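Local coordinates for protein putative glycosyl hydrolase (Bacteroides thetaiotaomicron VPI-5482, PDB 3K11) that is probably a hydrolase of glycosyl hydrolase family 88, though its substrate and its reaction have not been established, at residues Q213-D218 and K224-A229; Q21-D26 and G357-A362. One frame throughout, in Å; residues are numbered along the deposited sequence.

Contact 1: Q213-D218 and K224-A229; sequences QMSRYD and KYLAEA
Tyr225 lies against Met214 and Ser215 where two consecutive helices, 202-217 and 222-240, form an antiparallel helical hairpin. Such hairpins build the alpha/alpha barrel expected of glycosyl hydrolase family 88. The segment axes run at 178° to each other and approach to 8.1 Å. Such closeness suits a small residue, and Ser215 supplies it: its CB rests 3.7 Å from CB of Tyr225. Beyond that point the phenol ring slants past Met214, deposited as selenomethionine, whose CB lies 3.7 Å from Tyr225 CD2. On the other flank of Ser215, Leu226 reaches across with one methyl, CD2 coming 3.4 Å from Ser215 OG. Tyrosine fits here because its ring fills the interhelical space while its hydroxyl reaches the polar end of the hairpin. There Asp218, the first residue to leave helical geometry, turns its carboxylate 69° from the phenol plane. A single water, lying in the plane of the ring, joins the two groups: it donates to Asp218 OD2 at 2.6 Å and stands 2.6 Å from Tyr225 OH. Further out, Phe174 of helix 167-180 meets the Tyr225 ring edge-to-face, and Val281 of helix 265-281 packs on both Ser215 and Leu226. With an alanine in place of Tyr225, Met214 and Phe174 would probably lose a packing partner and the bridging water its phenolic mate. The hydroxyl of Ser215 does not depend on the leucine for a partner. Its chi1 of 83° sets OG between its own backbone N and carbonyl carbon, within reach of the carbonyl O of Ala212 one turn back; this hydrogen bond satisfies the buried hydroxyl beside the Leu226 methyl.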
ATOM      1  N   GLN A 213      19.558   3.134  32.491  1.00 24.79           N
ATOM      2  CA  GLN A 213      19.416   2.635  33.856  1.00 24.19           C
ATOM      3  C   GLN A 213      20.676   2.794  34.676  1.00 23.70           C
ATOM      4  O   GLN A 213      20.600   3.079  35.883  1.00 24.14           O
ATOM      5  CB  GLN A 213      18.932   1.174  33.847  1.00 23.86           C
ATOM      6  CG  GLN A 213      17.436   1.044  33.479  1.00 22.58           C
ATOM      7  CD  GLN A 213      16.520   1.604  34.517  1.00 26.68           C
ATOM      8  OE1 GLN A 213      16.811   1.563  35.703  1.00 24.09           O
ATOM      9  NE2 GLN A 213      15.389   2.154  34.086  1.00 23.47           N
HETATM   10  N   MSE A 214      21.835   2.614  34.058  1.00 24.24           N
HETATM   11  CA  MSE A 214      23.094   2.816  34.782  1.00 25.71           C
HETATM   12  C   MSE A 214      23.220   4.241  35.277  1.00 24.82           C
HETATM   13  O   MSE A 214      23.888   4.466  36.299  1.00 26.29           O
HETATM   14  CB  MSE A 214      24.347   2.523  33.966  1.00 27.30           C
HETATM   15  CG  MSE A 214      24.890   1.180  33.992  1.00 37.44           C
HETATM   16 SE   MSE A 214      25.124   0.265  35.642  0.75 23.44          SE
HETATM   17  CE  MSE A 214      26.883   0.524  36.095  1.00 28.90           C
ATOM     18  N   SER A 215      22.594   5.212  34.591  1.00 25.78           N
ATOM     19  CA  SER A 215      22.607   6.583  35.106  1.00 23.89           C
ATOM     20  C   SER A 215      21.929   6.671  36.465  1.00 26.22           C
ATOM     21  O   SER A 215      22.237   7.562  37.239  1.00 26.59           O
ATOM     22  CB  SER A 215      21.959   7.578  34.125  1.00 28.85           C
ATOM     23  OG  SER A 215      20.554   7.591  34.244  1.00 22.91           O
ATOM     24  N   ARG A 216      21.003   5.758  36.750  1.00 27.18           N
ATOM     25  CA  ARG A 216      20.290   5.690  38.022  1.00 27.94           C
ATOM     26  C   ARG A 216      21.057   4.884  39.066  1.00 28.56           C
ATOM     27  O   ARG A 216      20.907   5.095  40.283  1.00 26.48           O
ATOM     28  CB  ARG A 216      18.913   5.024  37.840  1.00 26.23           C
ATOM     29  CG  ARG A 216      17.984   5.688  36.841  1.00 30.00           C
ATOM     30  CD  ARG A 216      16.688   4.916  36.693  1.00 30.99           C
ATOM     31  NE  ARG A 216      15.979   4.894  37.968  1.00 29.96           N
ATOM     32  CZ  ARG A 216      15.351   3.837  38.514  1.00 36.05           C
ATOM     33  NH1 ARG A 216      15.300   2.619  37.938  1.00 30.10           N
ATOM     34  NH2 ARG A 216      14.759   4.005  39.688  1.00 37.40           N
ATOM     35  N   TYR A 217      21.897   3.973  38.592  1.00 28.62           N
ATOM     36  CA  TYR A 217      22.587   2.999  39.462  1.00 26.55           C
ATOM     37  C   TYR A 217      23.935   3.473  39.937  1.00 27.68           C
ATOM     38  O   TYR A 217      24.338   3.171  41.068  1.00 26.99           O
ATOM     39  CB  TYR A 217      22.764   1.701  38.693  1.00 26.49           C
ATOM     40  CG  TYR A 217      23.259   0.513  39.482  1.00 28.10           C
ATOM     41  CD1 TYR A 217      22.378  -0.299  40.181  1.00 28.96           C
ATOM     42  CD2 TYR A 217      24.582   0.153  39.445  1.00 26.53           C
ATOM     43  CE1 TYR A 217      22.806  -1.395  40.859  1.00 26.78           C
ATOM     44  CE2 TYR A 217      25.029  -0.937  40.103  1.00 28.01           C
ATOM     45  CZ  TYR A 217      24.150  -1.703  40.848  1.00 28.82           C
ATOM     46  OH  TYR A 217      24.618  -2.830  41.503  1.00 27.48           O
ATOM     47  N   ASP A 218      24.643   4.192  39.081  1.00 26.44           N
ATOM     48  CA  ASP A 218      25.929   4.762  39.428  1.00 30.56           C
ATOM     49  C   ASP A 218      25.743   6.292  39.608  1.00 30.76           C
ATOM     50  O   ASP A 218      25.758   7.052  38.658  1.00 29.33           O
ATOM     51  CB  ASP A 218      26.949   4.380  38.353  1.00 27.09           C
ATOM     52  CG  ASP A 218      28.330   4.910  38.628  1.00 33.62           C
ATOM     53  OD1 ASP A 218      28.477   5.710  39.560  1.00 34.17           O
ATOM     54  OD2 ASP A 218      29.254   4.515  37.885  1.00 35.24           O
ATOM     55  N   LYS A 224      26.872  11.580  32.891  1.00 23.53           N
ATOM     56  CA  LYS A 224      27.612  10.953  31.816  1.00 27.05           C
ATOM     57  C   LYS A 224      26.750   9.908  31.070  1.00 25.68           C
ATOM     58  O   LYS A 224      26.743   9.851  29.850  1.00 24.54           O
ATOM     59  CB  LYS A 224      28.833  10.280  32.415  1.00 27.11           C
ATOM     60  CG  LYS A 224      29.686   9.395  31.494  1.00 33.89           C
ATOM     61  CD  LYS A 224      30.993   9.041  32.246  1.00 34.30           C
ATOM     62  CE  LYS A 224      31.479   7.646  32.085  1.00 48.85           C
ATOM     63  NZ  LYS A 224      32.346   7.255  33.299  1.00 48.13           N
ATOM     64  N   TYR A 225      26.021   9.103  31.826  1.00 26.38           N
ATOM     65  CA  TYR A 225      25.211   8.047  31.215  1.00 26.56           C
ATOM     66  C   TYR A 225      23.916   8.582  30.592  1.00 24.74           C
ATOM     67  O   TYR A 225      23.475   8.097  29.555  1.00 23.17           O
ATOM     68  CB  TYR A 225      25.014   6.877  32.195  1.00 26.63           C
ATOM     69  CG  TYR A 225      26.295   6.125  32.537  1.00 23.93           C
ATOM     70  CD1 TYR A 225      27.312   5.937  31.610  1.00 28.92           C
ATOM     71  CD2 TYR A 225      26.455   5.532  33.766  1.00 27.39           C
ATOM     72  CE1 TYR A 225      28.472   5.248  31.944  1.00 29.84           C
ATOM     73  CE2 TYR A 225      27.599   4.848  34.095  1.00 27.15           C
ATOM     74  CZ  TYR A 225      28.597   4.696  33.167  1.00 31.49           C
ATOM     75  OH  TYR A 225      29.756   4.010  33.470  1.00 29.61           O
ATOM     76  N   LEU A 226      23.290   9.585  31.196  1.00 22.72           N
ATOM     77  CA  LEU A 226      22.164  10.245  30.514  1.00 22.14           C
ATOM     78  C   LEU A 226      22.595  10.786  29.163  1.00 22.54           C
ATOM     79  O   LEU A 226      21.903  10.624  28.198  1.00 21.94           O
ATOM     80  CB  LEU A 226      21.574  11.394  31.379  1.00 22.79           C
ATOM     81  CG  LEU A 226      20.793  11.071  32.660  1.00 27.34           C
ATOM     82  CD1 LEU A 226      20.467  12.373  33.477  1.00 25.34           C
ATOM     83  CD2 LEU A 226      19.499  10.264  32.393  1.00 28.27           C
ATOM     84  N   ALA A 227      23.753  11.431  29.103  1.00 25.10           N
ATOM     85  CA  ALA A 227      24.203  12.000  27.867  1.00 21.26           C
ATOM     86  C   ALA A 227      24.527  10.936  26.855  1.00 23.12           C
ATOM     87  O   ALA A 227      24.221  11.106  25.686  1.00 24.53           O
ATOM     88  CB  ALA A 227      25.389  12.955  28.083  1.00 22.30           C
ATOM     89  N   GLU A 228      25.172   9.843  27.282  1.00 21.97           N
ATOM     90  CA  GLU A 228      25.517   8.764  26.333  1.00 22.92           C
ATOM     91  C   GLU A 228      24.279   8.067  25.822  1.00 24.37           C
ATOM     92  O   GLU A 228      24.185   7.781  24.625  1.00 22.12           O
ATOM     93  CB  GLU A 228      26.469   7.773  26.977  1.00 23.58           C
ATOM     94  CG  GLU A 228      26.980   6.662  26.034  1.00 23.09           C
ATOM     95  CD  GLU A 228      27.818   7.184  24.879  1.00 29.16           C
ATOM     96  OE1 GLU A 228      28.269   8.361  24.913  1.00 26.45           O
ATOM     97  OE2 GLU A 228      28.043   6.397  23.941  1.00 29.18           O
ATOM     98  N   ALA A 229      23.303   7.833  26.696  1.00 22.02           N
ATOM     99  CA  ALA A 229      22.027   7.231  26.246  1.00 22.80           C
ATOM    100  C   ALA A 229      21.345   8.061  25.161  1.00 24.82           C
ATOM    101  O   ALA A 229      20.910   7.545  24.109  1.00 24.59           O
ATOM    102  CB  ALA A 229      21.108   7.005  27.453  1.00 21.60           C
TER
HETATM  103  O   HOH W   1      29.599   2.892  35.820  1.00 35.59           O

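Contact 2: Q21-D26 and G357-A362; sequences QGTYGD and GWHAVA. With EDO (1,2-ethanediol), chain C; EDO (1,2-ethanediol), chain S.
The imidazole of His359 has one face under the backbone of Thr23 and Tyr24, with Thr23 C 3.9 Å above the ring plane and Tyr24 CA similarly placed, both offset toward the rim. Two carbonyl oxygens, those of Gly25 and Asp26, meet the ring at its edge. Gly25 takes the hydrogen bond: His359 NE2 donates to Gly25 O over 2.7 Å with an N-H...O angle of 169°. Although the oxygen lies close to the ring plane, the donor sits well above the carbonyl plane, 51° out of it. Gln355 also donates to Gly25 O, so two side chains of one helix hold the same carbonyl. Next to this bond Asp26 O stands 3.4 Å from His359 CE1. Histidine suits the place, being flat enough to lie against the loop backbone and carrying an N-H at its far edge. Its CG is anti to the carbonyl carbon (chi1 -80°), which swings the ring out from the helix toward the loop. At the backbone angles of Gly25 a CB would press on the carbonyl oxygen of Tyr24. Near Thr23 a water accepts from Thr23 N at 3.0 Å and donates to His359 O. A 1,2-ethanediol, probably from the crystallisation liquor, accepts from Gly22 N and donates to Thr23 O. Tyr24 points the other way, stacking on Tyr20 and bonding through its hydroxyl to Asp383 of the second subunit. The contact thus pins the N-terminal loop leading into helix 29-45 onto the final turn of helix 347-362, while Trp358, the residue before His359, packs between helix 29-45 at Val32 and Ile36 and helix 400-416 at Val403, Ala406 and Met410.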
ATOM      1  N   GLN A  21     -13.271 -11.731  13.218  1.00 28.87           N
ATOM      2  CA  GLN A  21     -12.577 -12.998  13.232  1.00 33.42           C
ATOM      3  C   GLN A  21     -11.985 -13.202  14.611  1.00 30.66           C
ATOM      4  O   GLN A  21     -12.067 -14.291  15.168  1.00 30.51           O
ATOM      5  CB  GLN A  21     -11.529 -12.968  12.112  1.00 34.88           C
ATOM      6  CG  GLN A  21     -10.685 -14.188  11.933  1.00 51.18           C
ATOM      7  CD  GLN A  21      -9.757 -14.053  10.709  1.00 51.45           C
ATOM      8  OE1 GLN A  21     -10.057 -13.296   9.762  1.00 72.14           O
ATOM      9  NE2 GLN A  21      -8.623 -14.777  10.732  1.00 71.69           N
ATOM     10  N   GLY A  22     -11.396 -12.160  15.193  1.00 26.25           N
ATOM     11  CA  GLY A  22     -10.907 -12.190  16.564  1.00 27.89           C
ATOM     12  C   GLY A  22     -11.906 -11.506  17.493  1.00 27.64           C
ATOM     13  O   GLY A  22     -13.049 -11.251  17.107  1.00 29.05           O
ATOM     14  N   THR A  23     -11.490 -11.194  18.717  0.50 26.29           N
ATOM     15  CA  THR A  23     -12.385 -10.514  19.654  0.50 25.40           C
ATOM     16  C   THR A  23     -12.275  -8.995  19.449  0.50 26.22           C
ATOM     17  O   THR A  23     -11.272  -8.504  18.931  0.50 26.91           O
ATOM     18  CB  THR A  23     -12.068 -10.879  21.111  0.50 25.86           C
ATOM     19  OG1 THR A  23     -10.690 -10.632  21.369  0.50 21.87           O
ATOM     20  CG2 THR A  23     -12.383 -12.358  21.389  0.50 24.01           C
ATOM     21  N   TYR A  24     -13.335  -8.274  19.810  1.00 24.43           N
ATOM     22  CA  TYR A  24     -13.402  -6.824  19.664  1.00 23.65           C
ATOM     23  C   TYR A  24     -14.242  -6.283  20.817  1.00 23.34           C
ATOM     24  O   TYR A  24     -15.090  -6.967  21.336  1.00 25.23           O
ATOM     25  CB  TYR A  24     -14.080  -6.425  18.330  1.00 22.81           C
ATOM     26  CG  TYR A  24     -14.072  -4.921  18.111  1.00 21.46           C
ATOM     27  CD1 TYR A  24     -12.965  -4.281  17.543  1.00 21.43           C
ATOM     28  CD2 TYR A  24     -15.122  -4.125  18.559  1.00 23.00           C
ATOM     29  CE1 TYR A  24     -12.938  -2.907  17.434  1.00 22.81           C
ATOM     30  CE2 TYR A  24     -15.102  -2.735  18.410  1.00 23.64           C
ATOM     31  CZ  TYR A  24     -13.995  -2.139  17.878  1.00 25.96           C
ATOM     32  OH  TYR A  24     -13.944  -0.786  17.748  1.00 23.27           O
ATOM     33  N   GLY A  25     -13.942  -5.070  21.268  1.00 23.28           N
ATOM     34  CA  GLY A  25     -14.835  -4.383  22.184  1.00 24.37           C
ATOM     35  C   GLY A  25     -14.322  -4.341  23.607  1.00 24.17           C
ATOM     36  O   GLY A  25     -13.124  -4.186  23.864  1.00 26.29           O
ATOM     37  N   ASP A  26     -15.260  -4.499  24.514  1.00 24.22           N
ATOM     38  CA  ASP A  26     -14.976  -4.430  25.938  1.00 28.18           C
ATOM     39  C   ASP A  26     -13.864  -5.379  26.347  1.00 28.81           C
ATOM     40  O   ASP A  26     -13.751  -6.489  25.825  1.00 28.59           O
ATOM     41  CB  ASP A  26     -16.220  -4.799  26.746  1.00 31.77           C
ATOM     42  CG  ASP A  26     -17.342  -3.749  26.660  1.00 40.15           C
ATOM     43  OD1 ASP A  26     -17.099  -2.565  26.379  1.00 34.07           O
ATOM     44  OD2 ASP A  26     -18.496  -4.146  26.917  1.00 45.51           O
ATOM     45  N   GLY A 357      -5.203  -3.976  19.676  1.00 24.73           N
ATOM     46  CA  GLY A 357      -3.966  -4.761  19.647  1.00 24.25           C
ATOM     47  C   GLY A 357      -3.901  -5.813  20.731  1.00 23.08           C
ATOM     48  O   GLY A 357      -3.384  -6.914  20.487  1.00 24.94           O
ATOM     49  N   TRP A 358      -4.388  -5.487  21.938  1.00 24.56           N
ATOM     50  CA  TRP A 358      -4.468  -6.462  23.017  1.00 24.42           C
ATOM     51  C   TRP A 358      -5.433  -7.611  22.669  1.00 21.59           C
ATOM     52  O   TRP A 358      -5.111  -8.769  22.891  1.00 24.37           O
ATOM     53  CB  TRP A 358      -4.819  -5.838  24.401  1.00 25.54           C
ATOM     54  CG  TRP A 358      -4.834  -6.973  25.424  1.00 22.80           C
ATOM     55  CD1 TRP A 358      -5.916  -7.619  25.857  1.00 24.09           C
ATOM     56  CD2 TRP A 358      -3.708  -7.714  25.898  1.00 26.34           C
ATOM     57  NE1 TRP A 358      -5.566  -8.655  26.665  1.00 25.39           N
ATOM     58  CE2 TRP A 358      -4.211  -8.769  26.678  1.00 23.48           C
ATOM     59  CE3 TRP A 358      -2.330  -7.601  25.725  1.00 25.89           C
ATOM     60  CZ2 TRP A 358      -3.391  -9.661  27.365  1.00 23.53           C
ATOM     61  CZ3 TRP A 358      -1.504  -8.512  26.371  1.00 27.02           C
ATOM     62  CH2 TRP A 358      -2.036  -9.546  27.157  1.00 24.37           C
ATOM     63  N   HIS A 359      -6.607  -7.300  22.131  1.00 23.42           N
ATOM     64  CA  HIS A 359      -7.530  -8.359  21.705  1.00 24.60           C
ATOM     65  C   HIS A 359      -6.835  -9.315  20.738  1.00 25.01           C
ATOM     66  O   HIS A 359      -6.979 -10.548  20.840  1.00 25.17           O
ATOM     67  CB  HIS A 359      -8.769  -7.776  21.029  1.00 24.33           C
ATOM     68  CG  HIS A 359      -9.800  -7.251  21.981  1.00 27.06           C
ATOM     69  ND1 HIS A 359     -10.402  -8.036  22.945  1.00 34.13           N
ATOM     70  CD2 HIS A 359     -10.345  -6.018  22.106  1.00 27.23           C
ATOM     71  CE1 HIS A 359     -11.272  -7.301  23.621  1.00 32.25           C
ATOM     72  NE2 HIS A 359     -11.273  -6.078  23.118  1.00 26.03           N
ATOM     73  N   ALA A 360      -6.057  -8.738  19.822  1.00 23.66           N
ATOM     74  CA  ALA A 360      -5.331  -9.491  18.808  1.00 22.46           C
ATOM     75  C   ALA A 360      -4.330 -10.442  19.501  1.00 23.72           C
ATOM     76  O   ALA A 360      -4.338 -11.647  19.312  1.00 23.27           O
ATOM     77  CB  ALA A 360      -4.586  -8.544  17.868  1.00 22.52           C
ATOM     78  N   VAL A 361      -3.510  -9.876  20.355  1.00 25.26           N
ATOM     79  CA  VAL A 361      -2.492 -10.637  21.056  1.00 24.09           C
ATOM     80  C   VAL A 361      -3.083 -11.727  21.985  1.00 24.92           C
ATOM     81  O   VAL A 361      -2.591 -12.876  22.028  1.00 24.34           O
ATOM     82  CB  VAL A 361      -1.591  -9.631  21.865  1.00 30.36           C
ATOM     83  CG1 VAL A 361      -0.760 -10.292  22.860  1.00 29.83           C
ATOM     84  CG2 VAL A 361      -0.726  -8.820  20.856  1.00 28.49           C
ATOM     85  N   ALA A 362      -4.112 -11.379  22.747  1.00 23.27           N
ATOM     86  CA  ALA A 362      -4.705 -12.326  23.664  1.00 26.00           C
ATOM     87  C   ALA A 362      -5.238 -13.553  22.899  1.00 25.88           C
ATOM     88  O   ALA A 362      -5.220 -14.654  23.407  1.00 26.08           O
ATOM     89  CB  ALA A 362      -5.799 -11.652  24.508  1.00 23.13           C
TER
HETATM   90  C1  EDO C   2     -11.038  -8.229  15.682  1.00 31.34           C
HETATM   91  O1  EDO C   2     -10.189  -9.083  16.464  1.00 29.71           O
HETATM   92  C2  EDO C   2     -10.692  -8.385  14.228  1.00 28.09           C
HETATM   93  O2  EDO C   2     -11.022  -9.703  13.705  1.00 27.94           O
HETATM   94  C1  EDO S  18     -18.395  -5.787  19.943  1.00 64.63           C
HETATM   95  O1  EDO S  18     -19.210  -5.416  18.794  1.00 54.32           O
HETATM   96  C2  EDO S  18     -18.505  -7.267  20.319  1.00 68.45           C
HETATM   97  O2  EDO S  18     -17.754  -8.134  19.437  1.00 64.34           O
HETATM   98  O   HOH W   2      -8.717 -12.128  19.271  1.00 35.41           O
HETATM   99  O   HOH W   3      -8.760 -11.989  22.403  1.00 37.57           O

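The two contacts lie on opposite sides of the chain's centre, their own centres about 38 Å apart, and do not touch. Contact 1 is a buried pairing of neighbours in sequence, two helices joined by a short turn; contact 2 is partly buried and brings an N-terminal loop to a helix more than 300 residues later. The chemistry follows: side chains packing on side chains with a water at the hairpin's end in the first, against a side-chain-to-backbone hydrogen bond and a water bridge in the second. They share no helix. Contact 2 also adjoins the second subunit through its tyrosine, whereas no other chain of the assembly reaches the segments of contact 1.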